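Local atomic coordinates of solute-binding periplasmic protein of iron/siderophore ABC transporter (Yersinia pestis, PDB entry 6B2Y), a protein that probably binds chelated iron in the periplasm and delivers it to an ABC transporter of the inner membrane for uptake. Residues 40-44 / 178-182; 91-95 / 281-285; 172-177 / 192-197; 302-307 / 379-384. All blocks are in the same frame, centred on the assembly; numbering follows the deposited sequence.

Interaction 1. Residues 40-44 / 178-182; sequences TVTDM and LLGKA
L178 reaches out from helix 168-182 and forks against the residues 41-44, one methyl at the strand, the other at the residues just past it. CD1 lies 3.8 Å from CB of V41 and 3.5 Å from O of T42, where the chain leaves the strand. CD2 goes on to the backbone beyond it, 3.7 Å from N of M44, and also meets CB of D43 and CG of M44. A chi1 of 164° carries CG away from the backbone N, and the leucine stands out from its helix and can serve both places. V41 meets it at about a right angle, turning CB and CG2 to L178 and CG1 to the next helical turn: CG1 is 3.8 Å from CG of K181 and 4.3 Å from CB of A182. The small A182 is consistent with the close approach of V41 here, whereas the extended chain of K181 runs past V41 in the opposite direction and brings CE to 3.5 Å from O of T40.

Behind these contacts, V41 is paired through its backbone with V49, in the two-stranded antiparallel hairpin of strands 40-42 and 48-50. M44 is bonded through its backbone to F161, and D43 is bound by the salt bridge to R47 and a hydrogen bond from N of F161. Strand 159-162, an outer strand of the parallel sheet, thus probably helps to position residues 43-44, and its V160 and V162 support L178 as well.

No hydrogen bond joins the two segments, so their fit rests on aliphatic side chains, with the methionine CG and the lysine methylenes among them, while the polar anchoring is left to neighbouring residues.

Interaction 2. Residues 91-95 / 281-285; sequences LDPQT and GKSPG
Q94 leans from the first turn of helix 93-102 across to the loop 281-285, and its carboxamide supplies the direct polar link. NE2 gives a weak hydrogen bond to O of K282, 3.2 Å away, bent to 121° at the proton. Stronger polar partners lie further along the loop that follows strand 275-280: OE1 accepts from N of Q296 and NE2 donates to O of L293. An amide suits this place because it can give and accept at once among backbone groups, and the chain, extended beyond CG, carries it there.

Van der Waals contacts surround the same residue. S283 sits beside the glutamine stem, its OG 3.5 Å from CG of Q94 and 3.7 Å from CG of P93.

The two segments belong to different lobes of the bilobal periplasmic binding protein fold: helix 93-102 goes with the lobe built on the parallel sheet, the loop with the one built on the mixed sheet. The contact thus links, in this ligand-free form, the lobes between which proteins of this family generally bind their ligand.

One water also spans the gap, 2.7 Å from O of L91 and 3.2 Å from O of G281; other acceptors compete for its protons, so the link is probably shared.

Within 91-95 the helix start is set by D92 at the N-cap. Its OD1 accepts a weak bond from N of T95, and OD2 takes the hydroxyl OG1 of T95 at 2.7 Å, from 36° above the carboxylate plane; OD2 is also bonded to OH of Y67.

Interaction 3. Residues 172-177 / 192-197; sequences TLPSMR and YINFYQ
Two consecutive helices, 168-182 and 186-207, form an antiparallel helical hairpin here, joined face to face through L173 and I193, where the backbones come nearest. The second is the long helix that, in binding proteins of this kind, typically forms the rigid link between the lobes. The short segments run at 166° to each other with axes 10.2 Å apart.

L173 is the central side chain. Its CD2 lies 4.0 Å from CG1 of I193 and 3.6 Å from CD1 of Y196, approaching that ring obliquely, so one methyl touches both an aliphatic branch and an aromatic. T172, one residue earlier, puts CG2 3.8 Å from CE2 of Y196, also obliquely. The threonine's chi1 of -64° sends this methyl across to the tyrosine and leaves OG1 to bond with O of P168 on its own helix. One turn on, M176 sets CG 4.2 Å from CD2 of Y192 and CB against CG1 of I193, so the methylene part of the methionine, not its sulfur, does the touching.

Both tyrosines are long enough to pass through this apolar layer and end on polar partners beyond it: OH of Y192 bonds to O of P337, and OH of Y196 to OD1 of N339. The Y192 ring also meets F371 edge-to-face. The helix pair is thereby tied to the region that leads into helix 340-350.

At the outer border, R177 bends at chi3 (-60°), turning its guanidinium back so that CD1 of I193 lies over one face, 3.9 Å above the plane and offset toward the rim.

Interaction 4. Residues 302-307 / 379-384; sequences AQASLQ and TYWIEA
Q303 on helix 299-310 crosses to the last strand of the chain. From CB, the chi1 of -172° points CG off the helix, and a bend at chi2 then swings the amide over residues 382-384. CD is 3.6 Å from O of E383. NE2 donates to that same oxygen at 2.7 Å, almost straight at 174°, and passes 3.7 Å from CG1 of I382. OE1 lies 3.4 Å from CA of A384 and accepts from NE2 of Q307 at 3.1 Å, the acceptor lying in the amide plane of Q307. Together the two bonds favour this rotation of the amide, although OE1 also lies 3.2 Å from O of A384, a pair of acceptors that do not bond.

Beneath this polar edge, L306 places CD2 3.7 Å from CG2 of I382 and against A384, while the small A302 meets CG2 of T379. Strand 381-383 is the antiparallel edge strand of the mixed sheet, paired with strand 326-330, and the helix packs on it at 63°.

The glutamine bond uses a backbone carbonyl, so it adds one directional tie to the strand's sheet pairing and does not involve the E383 side chain, while the aliphatic contacts add fit without direction.

In the fold
Interactions 1 and 3 share helix 168-182 and touch each other, with M44 of the first lying against P174 and S175 of the second; both are partly buried and carry no hydrogen bond across their segments. Interactions 2 and 4 lie across the chain's centre from these two, and touch where T95 packs loosely near Y380. Interaction 2 is a surface contact, the smallest in buried area, and has across its segments just a weak amide bond and a water, the same amide being held more firmly by the loop beyond. Interaction 4, partly buried, mixes an aliphatic layer with one short, straight amide bond. Glutamine thus does the polar work in 2 and 4, whereas leucine, with V41 or I193 opposite, carries the packing in 1 and 3.

Interaction 1. Residues 40-44 / 178-182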
loop_
_atom_site.group_PDB
_atom_site.type_symbol
_atom_site.label_atom_id
_atom_site.label_comp_id
_atom_site.label_asym_id
_atom_site.label_seq_id
_atom_site.Cartn_x
_atom_site.Cartn_y
_atom_site.Cartn_z
ATOM N N THR A 40 -25.714 2.658 -11.657
ATOM C CA THR A 40 -24.767 3.619 -11.111
ATOM C C THR A 40 -23.955 2.994 -9.982
ATOM O O THR A 40 -24.264 1.907 -9.479
ATOM C CB THR A 40 -25.471 4.885 -10.606
ATOM O OG1 THR A 40 -26.165 4.611 -9.375
ATOM C CG2 THR A 40 -26.451 5.396 -11.647
ATOM N N VAL A 41 -22.877 3.691 -9.610
ATOM C CA VAL A 41 -22.171 3.454 -8.357
ATOM C C VAL A 41 -22.015 4.796 -7.651
ATOM O O VAL A 41 -21.950 5.848 -8.286
ATOM C CB VAL A 41 -20.781 2.784 -8.552
ATOM C CG1 VAL A 41 -20.899 1.448 -9.282
ATOM C CG2 VAL A 41 -19.799 3.724 -9.269
ATOM N N THR A 42 -22.001 4.766 -6.327
ATOM C CA THR A 42 -21.567 5.913 -5.541
ATOM C C THR A 42 -20.120 5.644 -5.146
ATOM O O THR A 42 -19.837 4.634 -4.488
ATOM C CB THR A 42 -22.432 6.129 -4.299
ATOM O OG1 THR A 42 -23.805 6.305 -4.682
ATOM C CG2 THR A 42 -21.956 7.375 -3.541
ATOM N N ASP A 43 -19.205 6.528 -5.541
ATOM C CA ASP A 43 -17.798 6.199 -5.319
ATOM C C ASP A 43 -17.299 6.784 -3.990
ATOM O O ASP A 43 -18.065 7.323 -3.184
ATOM C CB ASP A 43 -16.945 6.628 -6.521
ATOM C CG ASP A 43 -16.703 8.138 -6.602
ATOM O OD1 ASP A 43 -17.151 8.891 -5.726
ATOM O OD2 ASP A 43 -16.050 8.561 -7.586
ATOM N N MET A 44 -15.993 6.643 -3.736
ATOM C CA MET A 44 -15.478 7.036 -2.425
ATOM C C MET A 44 -15.397 8.544 -2.262
ATOM O O MET A 44 -15.200 9.023 -1.138
ATOM C CB MET A 44 -14.100 6.396 -2.179
ATOM C CG MET A 44 -14.173 4.881 -2.120
ATOM S SD MET A 44 -15.360 4.319 -0.885
ATOM C CE MET A 44 -14.637 5.028 0.566
ATOM N N LEU A 178 -16.928 -1.213 -3.810
ATOM C CA LEU A 178 -17.146 -0.328 -4.953
ATOM C C LEU A 178 -16.467 -0.851 -6.222
ATOM O O LEU A 178 -17.055 -0.815 -7.316
ATOM C CB LEU A 178 -16.629 1.072 -4.612
ATOM C CG LEU A 178 -16.408 2.041 -5.768
ATOM C CD1 LEU A 178 -17.769 2.467 -6.316
ATOM C CD2 LEU A 178 -15.657 3.242 -5.209
ATOM N N LEU A 179 -15.211 -1.287 -6.113
ATOM C CA LEU A 179 -14.532 -1.866 -7.273
ATOM C C LEU A 179 -15.246 -3.121 -7.759
ATOM O O LEU A 179 -15.377 -3.338 -8.973
ATOM C CB LEU A 179 -13.073 -2.192 -6.935
ATOM C CG LEU A 179 -12.142 -0.981 -6.921
ATOM C CD1 LEU A 179 -10.722 -1.337 -6.438
ATOM C CD2 LEU A 179 -12.100 -0.319 -8.303
ATOM N N GLY A 180 -15.705 -3.963 -6.831
ATOM C CA GLY A 180 -16.436 -5.156 -7.227
ATOM C C GLY A 180 -17.709 -4.826 -7.981
ATOM O O GLY A 180 -18.075 -5.513 -8.933
ATOM N N LYS A 181 -18.400 -3.760 -7.565
ATOM C CA LYS A 181 -19.606 -3.331 -8.263
ATOM C C LYS A 181 -19.277 -2.695 -9.613
ATOM O O LYS A 181 -19.907 -3.016 -10.633
ATOM C CB LYS A 181 -20.396 -2.371 -7.367
ATOM C CG LYS A 181 -21.763 -1.968 -7.899
ATOM C CD LYS A 181 -22.568 -1.226 -6.859
ATOM C CE LYS A 181 -23.939 -0.869 -7.395
ATOM N NZ LYS A 181 -24.802 -0.148 -6.403
ATOM N N ALA A 182 -18.293 -1.790 -9.640
ATOM C CA ALA A 182 -17.973 -1.073 -10.869
ATOM C C ALA A 182 -17.357 -1.985 -11.918
ATOM O O ALA A 182 -17.499 -1.730 -13.115
ATOM C CB ALA A 182 -17.016 0.083 -10.575
#

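Interaction 2. Residues 91-95 / 281-285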
loop_
_atom_site.group_PDB
_atom_site.type_symbol
_atom_site.label_atom_id
_atom_site.label_comp_id
_atom_site.label_asym_id
_atom_site.label_seq_id
_atom_site.Cartn_x
_atom_site.Cartn_y
_atom_site.Cartn_z
ATOM N N LEU A 91 7.712 2.537 -10.096
ATOM C CA LEU A 91 7.937 2.578 -8.658
ATOM C C LEU A 91 7.812 1.216 -7.993
ATOM O O LEU A 91 8.235 1.065 -6.841
ATOM C CB LEU A 91 6.976 3.577 -7.999
ATOM C CG LEU A 91 7.176 5.031 -8.437
ATOM C CD1 LEU A 91 6.308 5.975 -7.617
ATOM C CD2 LEU A 91 8.650 5.436 -8.352
ATOM N N ASP A 92 7.274 0.215 -8.681
ATOM C CA ASP A 92 7.288 -1.165 -8.194
ATOM C C ASP A 92 7.820 -2.104 -9.273
ATOM O O ASP A 92 7.147 -3.061 -9.666
ATOM C CB ASP A 92 5.893 -1.602 -7.742
ATOM C CG ASP A 92 5.930 -2.860 -6.896
ATOM O OD1 ASP A 92 7.043 -3.387 -6.676
ATOM O OD2 ASP A 92 4.853 -3.318 -6.435
ATOM N N PRO A 93 9.057 -1.884 -9.742
ATOM C CA PRO A 93 9.623 -2.779 -10.771
ATOM C C PRO A 93 9.709 -4.239 -10.362
ATOM O O PRO A 93 9.656 -5.122 -11.234
ATOM C CB PRO A 93 11.026 -2.195 -11.001
ATOM C CG PRO A 93 11.335 -1.438 -9.734
ATOM C CD PRO A 93 10.017 -0.839 -9.343
ATOM N N GLN A 94 9.876 -4.531 -9.069
ATOM C CA GLN A 94 9.993 -5.922 -8.654
ATOM C C GLN A 94 8.695 -6.682 -8.891
ATOM O O GLN A 94 8.707 -7.778 -9.462
ATOM C CB GLN A 94 10.404 -5.999 -7.189
ATOM C CG GLN A 94 11.728 -5.329 -6.903
ATOM C CD GLN A 94 12.033 -5.354 -5.438
ATOM O OE1 GLN A 94 11.985 -6.415 -4.811
ATOM N NE2 GLN A 94 12.304 -4.189 -4.870
ATOM N N THR A 95 7.564 -6.139 -8.429
ATOM C CA THR A 95 6.292 -6.804 -8.696
ATOM C C THR A 95 6.037 -6.903 -10.192
ATOM O O THR A 95 5.577 -7.939 -10.678
ATOM C CB THR A 95 5.144 -6.063 -8.007
ATOM O OG1 THR A 95 5.418 -5.980 -6.610
ATOM C CG2 THR A 95 3.826 -6.797 -8.215
ATOM N N GLY A 281 10.905 0.648 -0.395
ATOM C CA GLY A 281 10.608 -0.289 -1.466
ATOM C C GLY A 281 11.689 -0.324 -2.528
ATOM O O GLY A 281 11.424 -0.596 -3.708
ATOM N N LYS A 282 12.919 -0.043 -2.117
ATOM C CA LYS A 282 14.016 -0.024 -3.079
ATOM C C LYS A 282 14.329 -1.430 -3.578
ATOM O O LYS A 282 14.056 -2.439 -2.917
ATOM C CB LYS A 282 15.271 0.599 -2.459
ATOM C CG LYS A 282 15.153 2.087 -2.184
ATOM C CD LYS A 282 14.882 2.867 -3.454
ATOM C CE LYS A 282 14.688 4.344 -3.154
ATOM N NZ LYS A 282 14.035 5.025 -4.301
ATOM N N SER A 283 14.927 -1.483 -4.767
ATOM C CA SER A 283 15.364 -2.707 -5.424
ATOM C C SER A 283 16.796 -3.032 -5.013
ATOM O O SER A 283 17.602 -2.118 -4.826
ATOM C CB SER A 283 15.286 -2.556 -6.941
ATOM O OG SER A 283 13.947 -2.661 -7.390
ATOM N N PRO A 284 17.112 -4.317 -4.853
ATOM C CA PRO A 284 18.464 -4.699 -4.424
ATOM C C PRO A 284 19.519 -4.077 -5.325
ATOM O O PRO A 284 19.390 -4.074 -6.550
ATOM C CB PRO A 284 18.457 -6.228 -4.535
ATOM C CG PRO A 284 17.013 -6.613 -4.508
ATOM C CD PRO A 284 16.273 -5.487 -5.160
ATOM N N GLY A 285 20.549 -3.510 -4.703
ATOM C CA GLY A 285 21.619 -2.875 -5.443
ATOM C C GLY A 285 21.307 -1.506 -5.997
ATOM O O GLY A 285 22.122 -0.963 -6.751
HETATM O O HOH W 1 8.366 -0.325 -4.538
#

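Interaction 3. Residues 172-177 / 192-197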
loop_
_atom_site.group_PDB
_atom_site.type_symbol
_atom_site.label_atom_id
_atom_site.label_comp_id
_atom_site.label_asym_id
_atom_site.label_seq_id
_atom_site.Cartn_x
_atom_site.Cartn_y
_atom_site.Cartn_z
ATOM N N THR A 172 -10.863 0.998 3.175
ATOM C CA THR A 172 -10.320 -0.122 2.409
ATOM C C THR A 172 -11.433 -1.051 1.946
ATOM O O THR A 172 -11.493 -1.427 0.767
ATOM C CB THR A 172 -9.298 -0.901 3.233
ATOM O OG1 THR A 172 -8.180 -0.066 3.527
ATOM C CG2 THR A 172 -8.806 -2.120 2.429
ATOM N N LEU A 173 -12.325 -1.441 2.875
ATOM C CA LEU A 173 -13.392 -2.380 2.526
ATOM C C LEU A 173 -14.465 -1.733 1.662
ATOM O O LEU A 173 -14.877 -2.348 0.654
ATOM C CB LEU A 173 -13.972 -3.008 3.803
ATOM C CG LEU A 173 -12.919 -3.804 4.561
ATOM C CD1 LEU A 173 -13.541 -4.456 5.799
ATOM C CD2 LEU A 173 -12.310 -4.869 3.626
ATOM N N PRO A 174 -14.965 -0.531 1.974
ATOM C CA PRO A 174 -15.842 0.146 1.003
ATOM C C PRO A 174 -15.217 0.257 -0.377
ATOM O O PRO A 174 -15.926 0.087 -1.371
ATOM C CB PRO A 174 -16.068 1.521 1.639
ATOM C CG PRO A 174 -16.019 1.260 3.109
ATOM C CD PRO A 174 -14.870 0.235 3.235
ATOM N N SER A 175 -13.914 0.567 -0.470
ATOM C CA SER A 175 -13.302 0.698 -1.793
ATOM C C SER A 175 -13.348 -0.622 -2.553
ATOM O O SER A 175 -13.557 -0.642 -3.771
ATOM C CB SER A 175 -11.854 1.173 -1.672
ATOM O OG SER A 175 -11.794 2.518 -1.234
ATOM N N MET A 176 -13.137 -1.742 -1.854
ATOM C CA MET A 176 -13.192 -3.031 -2.544
ATOM C C MET A 176 -14.613 -3.382 -2.967
ATOM O O MET A 176 -14.814 -3.951 -4.045
ATOM C CB MET A 176 -12.616 -4.152 -1.662
ATOM C CG MET A 176 -11.104 -4.109 -1.423
ATOM S SD MET A 176 -10.142 -4.047 -2.962
ATOM C CE MET A 176 -10.724 -5.562 -3.742
ATOM N N ARG A 177 -15.625 -3.061 -2.145
ATOM C CA ARG A 177 -16.992 -3.321 -2.591
ATOM C C ARG A 177 -17.315 -2.491 -3.828
ATOM O O ARG A 177 -17.879 -3.006 -4.808
ATOM C CB ARG A 177 -18.005 -3.023 -1.472
ATOM C CG ARG A 177 -19.461 -3.322 -1.909
ATOM C CD ARG A 177 -20.481 -3.193 -0.747
ATOM N NE ARG A 177 -20.166 -4.124 0.336
ATOM C CZ ARG A 177 -19.539 -3.769 1.458
ATOM N NH1 ARG A 177 -19.185 -2.509 1.666
ATOM N NH2 ARG A 177 -19.254 -4.679 2.379
ATOM N N TYR A 192 -12.923 -11.199 -0.807
ATOM C CA TYR A 192 -11.775 -10.515 -0.229
ATOM C C TYR A 192 -12.157 -9.746 1.043
ATOM O O TYR A 192 -11.401 -9.746 2.024
ATOM C CB TYR A 192 -11.103 -9.589 -1.250
ATOM C CG TYR A 192 -9.806 -9.090 -0.667
ATOM C CD1 TYR A 192 -8.682 -9.912 -0.617
ATOM C CD2 TYR A 192 -9.732 -7.837 -0.052
ATOM C CE1 TYR A 192 -7.516 -9.485 -0.037
ATOM C CE2 TYR A 192 -8.565 -7.401 0.538
ATOM C CZ TYR A 192 -7.462 -8.222 0.548
ATOM O OH TYR A 192 -6.301 -7.794 1.136
ATOM N N ILE A 193 -13.337 -9.113 1.060
ATOM C CA ILE A 193 -13.761 -8.352 2.241
ATOM C C ILE A 193 -13.807 -9.254 3.463
ATOM O O ILE A 193 -13.331 -8.890 4.548
ATOM C CB ILE A 193 -15.119 -7.681 1.981
ATOM C CG1 ILE A 193 -14.944 -6.464 1.078
ATOM C CG2 ILE A 193 -15.828 -7.316 3.295
ATOM C CD1 ILE A 193 -16.221 -6.146 0.278
ATOM N N ASN A 194 -14.368 -10.451 3.297
ATOM C CA ASN A 194 -14.415 -11.420 4.385
ATOM C C ASN A 194 -13.015 -11.863 4.801
ATOM O O ASN A 194 -12.727 -11.964 5.995
ATOM C CB ASN A 194 -15.269 -12.620 3.961
ATOM C CG ASN A 194 -16.757 -12.331 4.062
ATOM O OD1 ASN A 194 -17.154 -11.454 4.808
ATOM N ND2 ASN A 194 -17.579 -13.060 3.314
ATOM N N PHE A 195 -12.127 -12.133 3.829
ATOM C CA PHE A 195 -10.759 -12.539 4.166
ATOM C C PHE A 195 -10.023 -11.436 4.914
ATOM O O PHE A 195 -9.310 -11.688 5.890
ATOM C CB PHE A 195 -10.006 -12.919 2.884
ATOM C CG PHE A 195 -8.516 -13.101 3.072
ATOM C CD1 PHE A 195 -8.000 -14.328 3.475
ATOM C CD2 PHE A 195 -7.635 -12.053 2.834
ATOM C CE1 PHE A 195 -6.615 -14.504 3.640
ATOM C CE2 PHE A 195 -6.266 -12.217 2.992
ATOM C CZ PHE A 195 -5.751 -13.449 3.396
ATOM N N TYR A 196 -10.194 -10.200 4.474
ATOM C CA TYR A 196 -9.518 -9.083 5.120
ATOM C C TYR A 196 -10.044 -8.867 6.538
ATOM O O TYR A 196 -9.265 -8.757 7.494
ATOM C CB TYR A 196 -9.729 -7.841 4.261
ATOM C CG TYR A 196 -9.068 -6.570 4.727
ATOM C CD1 TYR A 196 -9.630 -5.804 5.762
ATOM C CD2 TYR A 196 -7.924 -6.097 4.100
ATOM C CE1 TYR A 196 -9.053 -4.629 6.173
ATOM C CE2 TYR A 196 -7.337 -4.924 4.505
ATOM C CZ TYR A 196 -7.905 -4.189 5.537
ATOM O OH TYR A 196 -7.335 -3.013 5.947
ATOM N N GLN A 197 -11.371 -8.792 6.690
ATOM C CA GLN A 197 -11.934 -8.531 8.008
ATOM C C GLN A 197 -11.570 -9.637 8.992
ATOM O O GLN A 197 -11.236 -9.358 10.148
ATOM C CB GLN A 197 -13.451 -8.375 7.921
ATOM C CG GLN A 197 -14.039 -7.843 9.224
ATOM C CD GLN A 197 -13.654 -6.391 9.481
ATOM O OE1 GLN A 197 -14.200 -5.477 8.861
ATOM N NE2 GLN A 197 -12.691 -6.177 10.373
#

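Interaction 4. Residues 302-307 / 379-384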
loop_
_atom_site.group_PDB
_atom_site.type_symbol
_atom_site.label_atom_id
_atom_site.label_comp_id
_atom_site.label_asym_id
_atom_site.label_seq_id
_atom_site.Cartn_x
_atom_site.Cartn_y
_atom_site.Cartn_z
ATOM N N ALA A 302 17.260 -7.244 2.681
ATOM C CA ALA A 302 16.420 -6.357 3.479
ATOM C C ALA A 302 17.125 -5.990 4.778
ATOM O O ALA A 302 17.278 -4.805 5.110
ATOM C CB ALA A 302 15.075 -7.028 3.757
ATOM N N GLN A 303 17.596 -7.009 5.504
ATOM C CA GLN A 303 18.277 -6.787 6.774
ATOM C C GLN A 303 19.453 -5.845 6.617
ATOM O O GLN A 303 19.659 -4.968 7.454
ATOM C CB GLN A 303 18.744 -8.121 7.352
ATOM C CG GLN A 303 19.297 -8.024 8.753
ATOM C CD GLN A 303 18.275 -7.473 9.713
ATOM O OE1 GLN A 303 18.421 -6.364 10.231
ATOM N NE2 GLN A 303 17.225 -8.247 9.955
ATOM N N ALA A 304 20.241 -6.007 5.548
ATOM C CA ALA A 304 21.421 -5.163 5.346
ATOM C C ALA A 304 21.052 -3.720 5.014
ATOM O O ALA A 304 21.721 -2.779 5.474
ATOM C CB ALA A 304 22.278 -5.744 4.237
ATOM N N SER A 305 19.928 -3.504 4.321
ATOM C CA SER A 305 19.513 -2.136 4.028
ATOM C C SER A 305 18.911 -1.441 5.250
ATOM O O SER A 305 19.066 -0.228 5.399
ATOM C CB SER A 305 18.502 -2.127 2.880
ATOM O OG SER A 305 17.218 -2.522 3.330
ATOM N N LEU A 306 18.229 -2.190 6.130
ATOM C CA LEU A 306 17.661 -1.586 7.337
ATOM C C LEU A 306 18.767 -1.107 8.279
ATOM O O LEU A 306 18.722 0.021 8.780
ATOM C CB LEU A 306 16.751 -2.592 8.045
ATOM C CG LEU A 306 16.126 -2.112 9.364
ATOM C CD1 LEU A 306 15.387 -0.804 9.149
ATOM C CD2 LEU A 306 15.223 -3.162 9.980
ATOM N N GLN A 307 19.783 -1.956 8.504
ATOM C CA GLN A 307 20.953 -1.576 9.301
ATOM C C GLN A 307 21.557 -0.267 8.811
ATOM O O GLN A 307 21.934 0.591 9.620
ATOM C CB GLN A 307 22.000 -2.697 9.264
ATOM C CG GLN A 307 21.593 -3.962 10.001
ATOM C CD GLN A 307 21.128 -3.667 11.412
ATOM O OE1 GLN A 307 21.648 -2.766 12.072
ATOM N NE2 GLN A 307 20.129 -4.413 11.878
ATOM N N THR A 379 10.538 -10.259 0.148
ATOM C CA THR A 379 10.585 -9.849 1.548
ATOM C C THR A 379 9.862 -8.515 1.688
ATOM O O THR A 379 10.284 -7.516 1.099
ATOM C CB THR A 379 12.034 -9.721 2.020
ATOM O OG1 THR A 379 12.717 -10.966 1.805
ATOM C CG2 THR A 379 12.099 -9.325 3.492
ATOM N N TYR A 380 8.799 -8.488 2.490
ATOM C CA TYR A 380 7.991 -7.285 2.624
ATOM C C TYR A 380 8.003 -6.690 4.027
ATOM O O TYR A 380 7.382 -5.646 4.248
ATOM C CB TYR A 380 6.551 -7.586 2.192
ATOM C CG TYR A 380 6.416 -7.854 0.716
ATOM C CD1 TYR A 380 6.594 -9.135 0.200
ATOM C CD2 TYR A 380 6.111 -6.835 -0.168
ATOM C CE1 TYR A 380 6.451 -9.391 -1.160
ATOM C CE2 TYR A 380 5.967 -7.079 -1.527
ATOM C CZ TYR A 380 6.148 -8.356 -2.015
ATOM O OH TYR A 380 6.009 -8.590 -3.377
ATOM N N TRP A 381 8.692 -7.317 4.975
ATOM C CA TRP A 381 8.876 -6.757 6.305
ATOM C C TRP A 381 10.114 -7.417 6.894
ATOM O O TRP A 381 10.546 -8.476 6.425
ATOM C CB TRP A 381 7.647 -6.988 7.190
ATOM C CG TRP A 381 7.153 -8.390 7.178
ATOM C CD1 TRP A 381 7.640 -9.446 7.915
ATOM C CD2 TRP A 381 6.073 -8.911 6.399
ATOM N NE1 TRP A 381 6.920 -10.586 7.640
ATOM C CE2 TRP A 381 5.954 -10.286 6.713
ATOM C CE3 TRP A 381 5.186 -8.352 5.465
ATOM C CZ2 TRP A 381 5.004 -11.108 6.113
ATOM C CZ3 TRP A 381 4.232 -9.176 4.882
ATOM C CH2 TRP A 381 4.148 -10.536 5.207
ATOM N N ILE A 382 10.685 -6.781 7.917
ATOM C CA ILE A 382 11.880 -7.321 8.565
ATOM C C ILE A 382 12.082 -6.635 9.910
ATOM O O ILE A 382 11.760 -5.456 10.086
ATOM C CB ILE A 382 13.123 -7.172 7.650
ATOM C CG1 ILE A 382 14.154 -8.254 7.976
ATOM C CG2 ILE A 382 13.737 -5.786 7.767
ATOM C CD1 ILE A 382 13.868 -9.567 7.300
ATOM N N GLU A 383 12.615 -7.386 10.871
ATOM C CA GLU A 383 13.055 -6.825 12.138
ATOM C C GLU A 383 14.571 -6.685 12.131
ATOM O O GLU A 383 15.283 -7.577 11.661
ATOM C CB GLU A 383 12.634 -7.695 13.326
ATOM C CG GLU A 383 11.439 -8.578 13.085
ATOM C CD GLU A 383 11.117 -9.459 14.285
ATOM O OE1 GLU A 383 11.377 -9.028 15.432
ATOM O OE2 GLU A 383 10.599 -10.578 14.077
ATOM N N ALA A 384 15.048 -5.557 12.645
ATOM C CA ALA A 384 16.467 -5.317 12.838
ATOM C C ALA A 384 17.086 -6.414 13.695
ATOM O O ALA A 384 18.096 -7.013 13.311
ATOM C CB ALA A 384 16.689 -3.958 13.477
#